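Local coordinates for protein neural-cadherin (Drosophila melanogaster, PDB 3UBG) that mediates calcium-dependent homophilic cell adhesion through its extracellular cadherin domains, three of which make up this fragment, at residues 2-7 against 88-93. Sequence-based numbering, arbitrary orientation.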
loop_
_atom_site.group_PDB
_atom_site.type_symbol
_atom_site.label_atom_id
_atom_site.label_comp_id
_atom_site.label_asym_id
_atom_site.label_seq_id
_atom_site.Cartn_x
_atom_site.Cartn_y
_atom_site.Cartn_z
ATOM N N ALA A 2 -0.217 39.126 23.564
ATOM C CA ALA A 2 -1.613 39.345 23.188
ATOM C C ALA A 2 -1.985 38.638 21.877
ATOM O O ALA A 2 -1.127 38.385 21.032
ATOM C CB ALA A 2 -1.920 40.844 23.101
ATOM N N VAL A 3 -3.273 38.340 21.712
ATOM C CA VAL A 3 -3.735 37.480 20.625
ATOM C C VAL A 3 -4.657 38.190 19.622
ATOM O O VAL A 3 -5.623 38.852 20.010
ATOM C CB VAL A 3 -4.429 36.216 21.194
ATOM C CG1 VAL A 3 -5.075 35.406 20.088
ATOM C CG2 VAL A 3 -3.428 35.354 21.952
ATOM N N ARG A 4 -4.352 38.053 18.334
ATOM C CA ARG A 4 -5.192 38.629 17.279
ATOM C C ARG A 4 -6.278 37.640 16.891
ATOM O O ARG A 4 -6.151 36.449 17.153
ATOM C CB ARG A 4 -4.368 38.967 16.034
ATOM C CG ARG A 4 -3.066 39.672 16.320
ATOM C CD ARG A 4 -2.647 40.532 15.158
ATOM N NE ARG A 4 -1.387 41.193 15.469
ATOM C CZ ARG A 4 -0.833 42.153 14.741
ATOM N NH1 ARG A 4 -1.425 42.596 13.634
ATOM N NH2 ARG A 4 0.320 42.672 15.136
ATOM N N PRO A 5 -7.351 38.135 16.253
ATOM C CA PRO A 5 -8.416 37.228 15.826
ATOM C C PRO A 5 -7.861 36.190 14.866
ATOM O O PRO A 5 -7.164 36.524 13.890
ATOM C CB PRO A 5 -9.400 38.146 15.100
ATOM C CG PRO A 5 -9.123 39.516 15.649
ATOM C CD PRO A 5 -7.641 39.538 15.905
ATOM N N THR A 6 -8.161 34.930 15.163
ATOM C CA THR A 6 -7.731 33.829 14.343
ATOM C C THR A 6 -8.165 34.002 12.900
ATOM O O THR A 6 -9.275 34.433 12.611
ATOM C CB THR A 6 -8.300 32.530 14.875
ATOM O OG1 THR A 6 -7.804 32.334 16.200
ATOM C CG2 THR A 6 -7.871 31.356 13.984
ATOM N N LYS A 7 -7.276 33.652 11.988
ATOM C CA LYS A 7 -7.616 33.652 10.572
ATOM C C LYS A 7 -8.079 32.256 10.127
ATOM O O LYS A 7 -7.337 31.263 10.205
ATOM C CB LYS A 7 -6.424 34.132 9.742
ATOM C CG LYS A 7 -6.608 34.029 8.249
ATOM C CD LYS A 7 -7.520 35.098 7.720
ATOM C CE LYS A 7 -7.517 35.054 6.195
ATOM N NZ LYS A 7 -8.041 36.296 5.556
ATOM N N ASP A 88 2.814 40.288 19.289
ATOM C CA ASP A 88 1.496 39.650 19.202
ATOM C C ASP A 88 1.588 38.207 18.685
ATOM O O ASP A 88 2.532 37.848 17.993
ATOM C CB ASP A 88 0.571 40.456 18.287
ATOM C CG ASP A 88 0.249 41.834 18.840
ATOM O OD1 ASP A 88 0.775 42.189 19.918
ATOM O OD2 ASP A 88 -0.528 42.571 18.188
ATOM N N ASN A 89 0.597 37.390 19.033
ATOM C CA ASN A 89 0.460 36.042 18.502
ATOM C C ASN A 89 -0.825 35.979 17.699
ATOM O O ASN A 89 -1.800 36.640 18.032
ATOM C CB ASN A 89 0.396 35.013 19.638
ATOM C CG ASN A 89 1.773 34.629 20.176
ATOM O OD1 ASN A 89 2.722 35.406 20.115
ATOM N ND2 ASN A 89 1.882 33.412 20.702
ATOM N N GLN A 90 -0.832 35.189 16.633
ATOM C CA GLN A 90 -2.047 35.005 15.842
ATOM C C GLN A 90 -2.121 33.588 15.312
ATOM O O GLN A 90 -1.125 33.034 14.866
ATOM C CB GLN A 90 -2.123 35.987 14.676
ATOM C CG GLN A 90 -3.380 35.811 13.858
ATOM C CD GLN A 90 -3.423 36.698 12.643
ATOM O OE1 GLN A 90 -2.388 37.183 12.177
ATOM N NE2 GLN A 90 -4.619 36.908 12.108
ATOM N N ARG A 91 -3.304 32.995 15.360
ATOM C CA ARG A 91 -3.466 31.630 14.889
ATOM C C ARG A 91 -4.119 31.654 13.526
ATOM O O ARG A 91 -4.922 32.547 13.227
ATOM C CB ARG A 91 -4.313 30.822 15.864
ATOM C CG ARG A 91 -4.557 29.389 15.455
ATOM C CD ARG A 91 -5.609 28.804 16.372
ATOM N NE ARG A 91 -5.780 27.364 16.249
ATOM C CZ ARG A 91 -6.882 26.730 16.637
ATOM N NH1 ARG A 91 -7.888 27.420 17.148
ATOM N NH2 ARG A 91 -6.989 25.418 16.500
ATOM N N VAL A 92 -3.762 30.671 12.704
ATOM C CA VAL A 92 -4.279 30.572 11.346
ATOM C C VAL A 92 -4.749 29.159 11.066
ATOM O O VAL A 92 -4.025 28.191 11.304
ATOM C CB VAL A 92 -3.213 30.968 10.302
ATOM C CG1 VAL A 92 -3.807 30.934 8.914
ATOM C CG2 VAL A 92 -2.661 32.362 10.613
ATOM N N ILE A 93 -5.975 29.046 10.578
ATOM C CA ILE A 93 -6.562 27.746 10.295
ATOM C C ILE A 93 -7.038 27.736 8.860
ATOM O O ILE A 93 -7.934 28.502 8.500
ATOM C CB ILE A 93 -7.757 27.468 11.201
ATOM C CG1 ILE A 93 -7.382 27.706 12.673
ATOM C CG2 ILE A 93 -8.303 26.057 10.938
ATOM C CD1 ILE A 93 -8.542 27.578 13.642
HETATM O O HOH W 1 -5.679 33.741 17.017
HETATM O O HOH W 2 -2.376 40.001 11.973
HETATM O O HOH W 3 -8.368 30.241 18.160
#
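Ala2 O accepts a hydrogen bond from Asn89 N, and Arg4 N donates to Asn89 O at 2.9 Å, pairing residues 2-7 in parallel with strand 88-93; further along, Lys7 N reaches Arg91 O and Ile93 N closes on Lys7 O at 2.6 Å. Between these pairs the register slips by one residue, from Val3 opposite Asn89 to Lys7 opposite Val92, around Pro5, whose side chain points away and whose backbone N has no hydrogen to donate.

Side chain and water fill the interruption. Gln90, extended with CG anti to its backbone N (chi1 -180°), carries its amide to the break around Pro5, where NE2 donates to Pro5 O at 3.1 Å, tilted from the carbonyl plane. One water donates to Arg4 O, accepts from Arg91 N at 3.0 Å and hydrogen-bonds Thr6 OG1, bridging the two backbones. A second water links Gln90 OE1 to Arg4 NH1, the latter bond being weak.

One salt bridge crosses the contact: Arg4 NE to Asp88 OD2, 3.2 Å, the guanidinium and carboxylate planes 67° apart. Arg4 NH2 is also salt-bridged to Glu33, so two acids grip the same guanidinium.

Apolar contacts are modest. Thr6 lies alongside the Arg91 chain, its CG2 3.9 Å from Ile93 CD1, which sits over one face of the Arg91 guanidinium; that group's NH2 is salt-bridged to Asp70.

A first strand at the edge of a mixed sheet, paired parallel to the last, is typical of the Greek-key β-sandwich of cadherin domains; here the pairing is interrupted around Pro5.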